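Local coordinates for protein bacteriocin (Pseudomonas syringae pv. tomato, PDB 4FZL) that degrades the peptidoglycan precursor lipid II, probably by a colicin M-like phosphoester cleavage, and carries a bound calcium ion, at residues Val196-Pro201 with Phe221-Ile226; Gly86-Ser91 with Ala110-Pro115. All blocks are in the same frame, centred on the assembly; numbering follows the deposited sequence.

Interaction 1. Residues Val196-Pro201 with Phe221-Ile226; sequences VYDANP and FTSYSI. With EDO (1,2-ethanediol), chain I.
The ring of Phe221 lies against Ala199, Asn200 and Pro201, just beyond the place where strands 184-197 and 224-227 pair antiparallel in the mixed sheet. Asn200 CA sits over the centre of one face of the Phe221 ring, 3.7 Å from the centroid. C2 of the bound 1,2-ethanediol, probably from the crystallisation liquor, lies over the opposite face. The same molecule takes a hydrogen bond from Phe221 N at its O2. Pro201 CD and Ala199 O approach the ring obliquely. Thr222 takes part through its backbone: its carbonyl oxygen meets the methyl of Ala199.

Ser223 replaces the sheet pairing with a side-chain bond. Ser223 OG stands beside its own backbone N (chi1 -65°) and accepts from Ala199 N at 3.0 Å. The partner loop has its own brace, an Asx turn: Asn200 N donates to Asp198 OD2 at 3.0 Å, on the anti side and 32° out of the carboxylate plane.

Tyr224 faces Tyr197 as a hydrogen-bonded pair. Tyr197 N gives a short bond to Tyr224 O, 2.7 Å, and Tyr224 N returns a longer one to Tyr197 O, 3.2 Å. The two side chains run alongside each other with ring planes 21° apart, displaced so that little of one ring lies over the other. Tyr197 CB covers a face of the Tyr224 ring. Ile226 follows, its CD1 touching Tyr197 CD1. Tyr224 OH, hydrogen-bonded to Ala100 O, rests 3.4 Å above the centre of the Tyr197 ring.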
ATOM      1  N   VAL A 196      -6.462  -5.870   8.154  1.00 23.56           N
ATOM      2  CA  VAL A 196      -6.349  -7.217   7.631  1.00 23.42           C
ATOM      3  C   VAL A 196      -6.443  -7.174   6.109  1.00 23.77           C
ATOM      4  O   VAL A 196      -7.432  -6.614   5.549  1.00 23.83           O
ATOM      5  CB  VAL A 196      -7.377  -8.102   8.190  1.00 26.73           C
ATOM      6  CG1 VAL A 196      -7.437  -9.482   7.473  1.00 31.95           C
ATOM      7  CG2 VAL A 196      -7.071  -8.195   9.689  1.00 31.54           C
ATOM      8  N   TYR A 197      -5.428  -7.760   5.446  1.00 22.06           N
ATOM      9  CA  TYR A 197      -5.436  -7.908   4.012  1.00 21.49           C
ATOM     10  C   TYR A 197      -6.014  -9.294   3.656  1.00 19.79           C
ATOM     11  O   TYR A 197      -5.391 -10.300   3.917  1.00 22.45           O
ATOM     12  CB  TYR A 197      -4.017  -7.782   3.457  1.00 21.97           C
ATOM     13  CG  TYR A 197      -3.941  -7.788   1.970  1.00 21.34           C
ATOM     14  CD1 TYR A 197      -4.066  -6.603   1.267  1.00 19.08           C
ATOM     15  CD2 TYR A 197      -3.793  -8.935   1.265  1.00 23.05           C
ATOM     16  CE1 TYR A 197      -3.859  -6.497  -0.104  1.00 21.13           C
ATOM     17  CE2 TYR A 197      -3.718  -8.926  -0.092  1.00 21.18           C
ATOM     18  CZ  TYR A 197      -3.714  -7.712  -0.793  1.00 21.28           C
ATOM     19  OH  TYR A 197      -3.652  -7.743  -2.128  1.00 26.74           O
ATOM     20  N   ASP A 198      -7.218  -9.310   3.123  1.00 23.69           N
ATOM     21  CA  ASP A 198      -7.820 -10.549   2.601  1.00 24.25           C
ATOM     22  C   ASP A 198      -7.280 -10.842   1.216  1.00 23.06           C
ATOM     23  O   ASP A 198      -7.520 -10.070   0.267  1.00 26.21           O
ATOM     24  CB  ASP A 198      -9.342 -10.406   2.553  1.00 28.99           C
ATOM     25  CG  ASP A 198     -10.063 -11.715   2.157  1.00 33.89           C
ATOM     26  OD1 ASP A 198     -11.283 -11.732   2.366  1.00 49.15           O
ATOM     27  OD2 ASP A 198      -9.434 -12.680   1.619  1.00 33.02           O
ATOM     28  N   ALA A 199      -6.433 -11.874   1.134  1.00 22.44           N
ATOM     29  CA  ALA A 199      -5.654 -12.197  -0.069  1.00 22.52           C
ATOM     30  C   ALA A 199      -6.413 -13.115  -1.048  1.00 26.39           C
ATOM     31  O   ALA A 199      -5.929 -13.497  -2.110  1.00 28.74           O
ATOM     32  CB  ALA A 199      -4.314 -12.807   0.301  1.00 25.40           C
ATOM     33  N   ASN A 200      -7.681 -13.372  -0.769  1.00 26.32           N
ATOM     34  CA  ASN A 200      -8.505 -14.118  -1.745  1.00 26.46           C
ATOM     35  C   ASN A 200      -8.649 -13.234  -2.970  1.00 27.80           C
ATOM     36  O   ASN A 200      -9.100 -12.098  -2.845  1.00 26.49           O
ATOM     37  CB  ASN A 200      -9.858 -14.495  -1.128  1.00 28.00           C
ATOM     38  CG  ASN A 200     -10.710 -15.369  -2.056  1.00 34.74           C
ATOM     39  OD1 ASN A 200     -10.661 -15.265  -3.269  1.00 35.71           O
ATOM     40  ND2 ASN A 200     -11.500 -16.231  -1.466  1.00 35.40           N
ATOM     41  N   PRO A 201      -8.238 -13.729  -4.155  1.00 25.53           N
ATOM     42  CA  PRO A 201      -8.307 -12.884  -5.362  1.00 30.92           C
ATOM     43  C   PRO A 201      -9.729 -12.364  -5.681  1.00 28.71           C
ATOM     44  O   PRO A 201      -9.875 -11.323  -6.298  1.00 30.43           O
ATOM     45  CB  PRO A 201      -7.826 -13.806  -6.489  1.00 38.29           C
ATOM     46  CG  PRO A 201      -7.247 -15.007  -5.830  1.00 42.99           C
ATOM     47  CD  PRO A 201      -7.656 -15.062  -4.413  1.00 35.37           C
ATOM     48  N   PHE A 221      -3.011 -18.636  -1.535  1.00 32.50           N
ATOM     49  CA  PHE A 221      -2.883 -17.316  -0.915  1.00 28.65           C
ATOM     50  C   PHE A 221      -3.019 -17.489   0.595  1.00 27.51           C
ATOM     51  O   PHE A 221      -3.712 -18.427   1.133  1.00 31.26           O
ATOM     52  CB  PHE A 221      -3.956 -16.388  -1.438  1.00 34.52           C
ATOM     53  CG  PHE A 221      -5.357 -16.837  -1.105  1.00 31.50           C
ATOM     54  CD1 PHE A 221      -5.967 -16.481   0.089  1.00 36.46           C
ATOM     55  CD2 PHE A 221      -6.075 -17.549  -2.045  1.00 35.94           C
ATOM     56  CE1 PHE A 221      -7.271 -16.857   0.361  1.00 39.16           C
ATOM     57  CE2 PHE A 221      -7.367 -17.952  -1.779  1.00 45.93           C
ATOM     58  CZ  PHE A 221      -7.969 -17.603  -0.566  1.00 39.82           C
ATOM     59  N   THR A 222      -2.398 -16.541   1.326  1.00 28.24           N
ATOM     60  CA  THR A 222      -2.613 -16.445   2.782  1.00 27.87           C
ATOM     61  C   THR A 222      -2.808 -14.987   3.126  1.00 24.83           C
ATOM     62  O   THR A 222      -1.986 -14.131   2.784  1.00 26.96           O
ATOM     63  CB  THR A 222      -1.432 -17.019   3.583  1.00 28.56           C
ATOM     64  OG1 THR A 222      -1.219 -18.364   3.130  1.00 34.93           O
ATOM     65  CG2 THR A 222      -1.743 -17.035   5.109  1.00 32.87           C
ATOM     66  N   SER A 223      -3.938 -14.714   3.776  1.00 28.43           N
ATOM     67  CA  SER A 223      -4.252 -13.369   4.260  1.00 26.90           C
ATOM     68  C   SER A 223      -3.247 -13.016   5.364  1.00 25.67           C
ATOM     69  O   SER A 223      -2.615 -13.882   5.973  1.00 28.43           O
ATOM     70  CB  SER A 223      -5.720 -13.352   4.770  1.00 25.01           C
ATOM     71  OG  SER A 223      -6.579 -13.600   3.638  1.00 27.32           O
ATOM     72  N   TYR A 224      -3.152 -11.743   5.678  1.00 22.25           N
ATOM     73  CA  TYR A 224      -2.155 -11.265   6.593  1.00 24.81           C
ATOM     74  C   TYR A 224      -2.522  -9.894   7.135  1.00 20.30           C
ATOM     75  O   TYR A 224      -3.441  -9.228   6.621  1.00 23.50           O
ATOM     76  CB  TYR A 224      -0.793 -11.257   5.875  1.00 26.03           C
ATOM     77  CG  TYR A 224      -0.708 -10.335   4.650  1.00 23.75           C
ATOM     78  CD1 TYR A 224      -0.432  -8.980   4.799  1.00 19.93           C
ATOM     79  CD2 TYR A 224      -0.965 -10.807   3.356  1.00 22.52           C
ATOM     80  CE1 TYR A 224      -0.295  -8.202   3.662  1.00 19.51           C
ATOM     81  CE2 TYR A 224      -0.906  -9.974   2.230  1.00 22.29           C
ATOM     82  CZ  TYR A 224      -0.552  -8.680   2.418  1.00 22.61           C
ATOM     83  OH  TYR A 224      -0.483  -7.833   1.334  1.00 23.17           O
ATOM     84  N   SER A 225      -1.745  -9.447   8.112  1.00 22.08           N
ATOM     85  CA  SER A 225      -1.951  -8.174   8.811  1.00 21.00           C
ATOM     86  C   SER A 225      -1.025  -7.152   8.156  1.00 20.83           C
ATOM     87  O   SER A 225       0.153  -7.396   7.956  1.00 23.33           O
ATOM     88  CB  SER A 225      -1.679  -8.404  10.315  1.00 27.28           C
ATOM     89  OG  SER A 225      -1.640  -7.164  11.009  1.00 31.25           O
ATOM     90  N   ILE A 226      -1.565  -5.936   7.962  1.00 21.73           N
ATOM     91  CA  ILE A 226      -0.819  -4.800   7.553  1.00 21.09           C
ATOM     92  C   ILE A 226      -0.743  -3.879   8.789  1.00 21.20           C
ATOM     93  O   ILE A 226      -1.756  -3.334   9.268  1.00 22.35           O
ATOM     94  CB  ILE A 226      -1.412  -4.074   6.322  1.00 20.68           C
ATOM     95  CG1 ILE A 226      -1.429  -5.008   5.105  1.00 21.61           C
ATOM     96  CG2 ILE A 226      -0.608  -2.807   5.969  1.00 21.66           C
ATOM     97  CD1 ILE A 226      -1.816  -4.365   3.808  1.00 23.07           C
TER
HETATM   98  C1  EDO I 307      -6.561 -20.715   0.921  1.00 37.94           C
HETATM   99  O1  EDO I 307      -5.608 -19.924   1.681  1.00 47.39           O
HETATM  100  C2  EDO I 307      -6.238 -20.742  -0.594  1.00 30.96           C
HETATM  101  O2  EDO I 307      -4.878 -20.919  -0.780  1.00 36.18           O

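Interaction 2. Residues Gly86-Ser91 with Ala110-Pro115; sequences GNHVLS and APLTFP
Leu90 keeps CG beside its backbone N (chi1 -57°), and Leu112 swings CG anti to its own N (chi1 165°), which brings the two branched ends together at about a right angle. Leu90 CD1 meets Leu112 CD2 at 3.7 Å. Leu90 CD1 also touches Phe114 CD2, 3.8 Å away. Leu90 CB lies over one face of the Phe114 ring, offset toward the rim. Leu90 is thus wedged between Leu112 and Phe114. Helix 96-106 adds Thr96 and His99 to this buried cluster, and helix 159-165 adds Thr164 and the calcium-site residue Leu165.

The backbones run side by side in the same direction and form a single parallel-type bridge, Val89 with Thr113. Through it the loop 86-91 is laid along the short edge strand 112-113 of the mixed sheet. Thr113 N donates to His88 O at 3.0 Å, and Leu90 N donates to Thr113 O at 2.9 Å. Both bonds are nearly straight. Val89 CA adds a CH contact to Thr113 O.

On the other side of the backbones, Val89 CG1 packs on Pro115 CD at 3.7 Å. One water joins His88 O to Thr113 OG1 beside the bridge. A second carries the link on toward Gly86: it accepts from His88 N at 2.8 Å and donates to Gly86 O and to Pro111 O.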
ATOM      1  N   GLY A  86      12.267 -11.516   5.172  1.00 47.16           N
ATOM      2  CA  GLY A  86      12.187 -10.591   6.319  1.00 50.24           C
ATOM      3  C   GLY A  86      11.109  -9.516   6.372  1.00 57.68           C
ATOM      4  O   GLY A  86       9.914  -9.785   6.239  1.00 46.60           O
ATOM      5  N   ASN A  87      11.524  -8.296   6.691  1.00 43.38           N
ATOM      6  CA  ASN A  87      10.574  -7.273   7.012  1.00 29.69           C
ATOM      7  C   ASN A  87      10.130  -6.516   5.730  1.00 31.94           C
ATOM      8  O   ASN A  87      10.803  -5.626   5.257  1.00 36.93           O
ATOM      9  CB  ASN A  87      11.175  -6.289   8.043  1.00 55.81           C
ATOM     10  CG  ASN A  87      11.215  -6.844   9.484  1.00 59.74           C
ATOM     11  OD1 ASN A  87      11.129  -8.065   9.730  1.00 72.35           O
ATOM     12  ND2 ASN A  87      11.362  -5.934  10.451  1.00 73.09           N
ATOM     13  N   HIS A  88       8.968  -6.857   5.176  1.00 25.17           N
ATOM     14  CA  HIS A  88       8.479  -6.139   3.994  0.50 19.94           C
ATOM     15  C   HIS A  88       7.857  -4.842   4.377  1.00 24.58           C
ATOM     16  O   HIS A  88       7.133  -4.746   5.363  1.00 23.45           O
ATOM     17  CB  HIS A  88       7.441  -6.980   3.223  0.50 21.44           C
ATOM     18  CG  HIS A  88       8.077  -8.030   2.371  0.50 21.99           C
ATOM     19  ND1 HIS A  88       8.316  -7.862   1.041  0.50 26.54           N
ATOM     20  CD2 HIS A  88       8.589  -9.284   2.721  0.50 21.26           C
ATOM     21  CE1 HIS A  88       8.934  -8.957   0.567  0.50 25.00           C
ATOM     22  NE2 HIS A  88       9.141  -9.813   1.601  0.50 25.68           N
ATOM     23  N   VAL A  89       8.063  -3.854   3.543  1.00 23.56           N
ATOM     24  CA  VAL A  89       7.602  -2.519   3.758  1.00 21.72           C
ATOM     25  C   VAL A  89       7.038  -2.029   2.428  1.00 22.28           C
ATOM     26  O   VAL A  89       7.710  -2.028   1.394  1.00 21.38           O
ATOM     27  CB  VAL A  89       8.754  -1.578   4.184  1.00 25.21           C
ATOM     28  CG1 VAL A  89       8.202  -0.162   4.443  1.00 24.59           C
ATOM     29  CG2 VAL A  89       9.457  -2.136   5.449  1.00 26.11           C
ATOM     30  N   LEU A  90       5.868  -1.452   2.508  1.00 20.47           N
ATOM     31  CA  LEU A  90       5.185  -0.812   1.402  1.00 19.42           C
ATOM     32  C   LEU A  90       5.562   0.686   1.267  1.00 20.16           C
ATOM     33  O   LEU A  90       5.519   1.453   2.184  1.00 21.73           O
ATOM     34  CB  LEU A  90       3.680  -0.909   1.502  1.00 18.60           C
ATOM     35  CG  LEU A  90       3.070  -2.316   1.599  1.00 20.36           C
ATOM     36  CD1 LEU A  90       1.558  -2.445   1.903  1.00 21.44           C
ATOM     37  CD2 LEU A  90       3.405  -3.105   0.329  1.00 24.08           C
ATOM     38  N   SER A  91       5.951   1.060   0.067  1.00 20.71           N
ATOM     39  CA  SER A  91       6.331   2.388  -0.144  1.00 18.47           C
ATOM     40  C   SER A  91       5.273   3.477  -0.285  1.00 20.42           C
ATOM     41  O   SER A  91       5.599   4.663  -0.127  1.00 22.11           O
ATOM     42  CB  SER A  91       7.217   2.404  -1.404  1.00 21.54           C
ATOM     43  OG  SER A  91       6.494   2.550  -2.615  1.00 23.70           O
ATOM     44  N   ALA A 110       3.091 -13.627   6.723  1.00 31.63           N
ATOM     45  CA  ALA A 110       3.882 -12.721   7.589  1.00 33.54           C
ATOM     46  C   ALA A 110       3.238 -11.348   7.608  1.00 29.05           C
ATOM     47  O   ALA A 110       2.714 -10.907   6.589  1.00 27.48           O
ATOM     48  CB  ALA A 110       5.326 -12.597   7.079  1.00 37.08           C
ATOM     49  N   PRO A 111       3.248 -10.647   8.751  1.00 27.59           N
ATOM     50  CA  PRO A 111       2.802  -9.245   8.678  1.00 25.82           C
ATOM     51  C   PRO A 111       3.661  -8.388   7.734  1.00 23.56           C
ATOM     52  O   PRO A 111       4.843  -8.707   7.534  1.00 34.68           O
ATOM     53  CB  PRO A 111       2.983  -8.735  10.112  1.00 32.35           C
ATOM     54  CG  PRO A 111       3.240  -9.925  10.962  1.00 41.04           C
ATOM     55  CD  PRO A 111       3.742 -11.017  10.077  1.00 33.13           C
ATOM     56  N   LEU A 112       3.114  -7.279   7.175  1.00 29.45           N
ATOM     57  CA  LEU A 112       3.790  -6.356   6.244  1.00 31.15           C
ATOM     58  C   LEU A 112       3.604  -4.997   6.967  1.00 28.92           C
ATOM     59  O   LEU A 112       2.623  -4.782   7.739  1.00 30.82           O
ATOM     60  CB  LEU A 112       3.006  -6.448   4.852  1.00 30.68           C
ATOM     61  CG  LEU A 112       3.012  -5.587   3.654  1.00 39.06           C
ATOM     62  CD1 LEU A 112       4.400  -5.660   3.090  1.00 39.82           C
ATOM     63  CD2 LEU A 112       2.113  -6.075   2.543  1.00 36.30           C
ATOM     64  N   THR A 113       4.520  -4.071   6.730  1.00 23.94           N
ATOM     65  CA  THR A 113       4.452  -2.710   7.271  1.00 23.17           C
ATOM     66  C   THR A 113       4.122  -1.718   6.214  1.00 21.60           C
ATOM     67  O   THR A 113       4.719  -1.773   5.141  1.00 23.18           O
ATOM     68  CB  THR A 113       5.746  -2.343   7.989  1.00 23.97           C
ATOM     69  OG1 THR A 113       5.964  -3.306   9.026  1.00 28.54           O
ATOM     70  CG2 THR A 113       5.700  -0.917   8.526  1.00 29.69           C
ATOM     71  N   PHE A 114       3.163  -0.831   6.472  1.00 21.91           N
ATOM     72  CA  PHE A 114       2.786   0.256   5.605  1.00 20.91           C
ATOM     73  C   PHE A 114       2.923   1.531   6.432  1.00 23.85           C
ATOM     74  O   PHE A 114       2.021   1.908   7.104  1.00 20.60           O
ATOM     75  CB  PHE A 114       1.357   0.125   5.067  1.00 26.29           C
ATOM     76  CG  PHE A 114       1.065   0.938   3.818  1.00 21.12           C
ATOM     77  CD1 PHE A 114       1.868   1.935   3.343  1.00 20.19           C
ATOM     78  CD2 PHE A 114      -0.076   0.717   3.121  1.00 19.39           C
ATOM     79  CE1 PHE A 114       1.576   2.626   2.203  1.00 19.61           C
ATOM     80  CE2 PHE A 114      -0.425   1.445   2.013  1.00 20.04           C
ATOM     81  CZ  PHE A 114       0.421   2.418   1.553  1.00 20.38           C
ATOM     82  N   PRO A 115       4.127   2.115   6.469  1.00 21.13           N
ATOM     83  CA  PRO A 115       4.312   3.287   7.360  1.00 22.35           C
ATOM     84  C   PRO A 115       3.218   4.349   7.141  1.00 19.92           C
ATOM     85  O   PRO A 115       2.901   4.664   5.974  1.00 21.35           O
ATOM     86  CB  PRO A 115       5.706   3.794   6.997  1.00 25.65           C
ATOM     87  CG  PRO A 115       6.386   2.517   6.491  1.00 25.49           C
ATOM     88  CD  PRO A 115       5.353   1.769   5.724  1.00 24.88           C
TER
HETATM   89  O   HOH W   1       7.048  -8.803   5.884  1.00 36.28           O
HETATM   90  O   HOH W   2       7.754  -5.227   8.058  1.00 38.42           O

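The two contacts follow one another along the chain, with neither nesting nor crossing. Interaction 2 comes first: it closes the loop that carries helix 96-106 and sets 86-91 beside strand 112-113. The chain then builds the long strands 142-153, 167-178 and 184-197. Interaction 1 closes a second loop, holding helices 205-208 and 210-216, where 196-201 meets 221-226. Strand 224-227 joins the two, lying between 184-197 and 112-113. Leu112 N probably bonds to Ser225 O, and Ile226 CG2 packs on Phe114 CB. Ile226 and Phe114 both pack near Leu165, a residue of the calcium site.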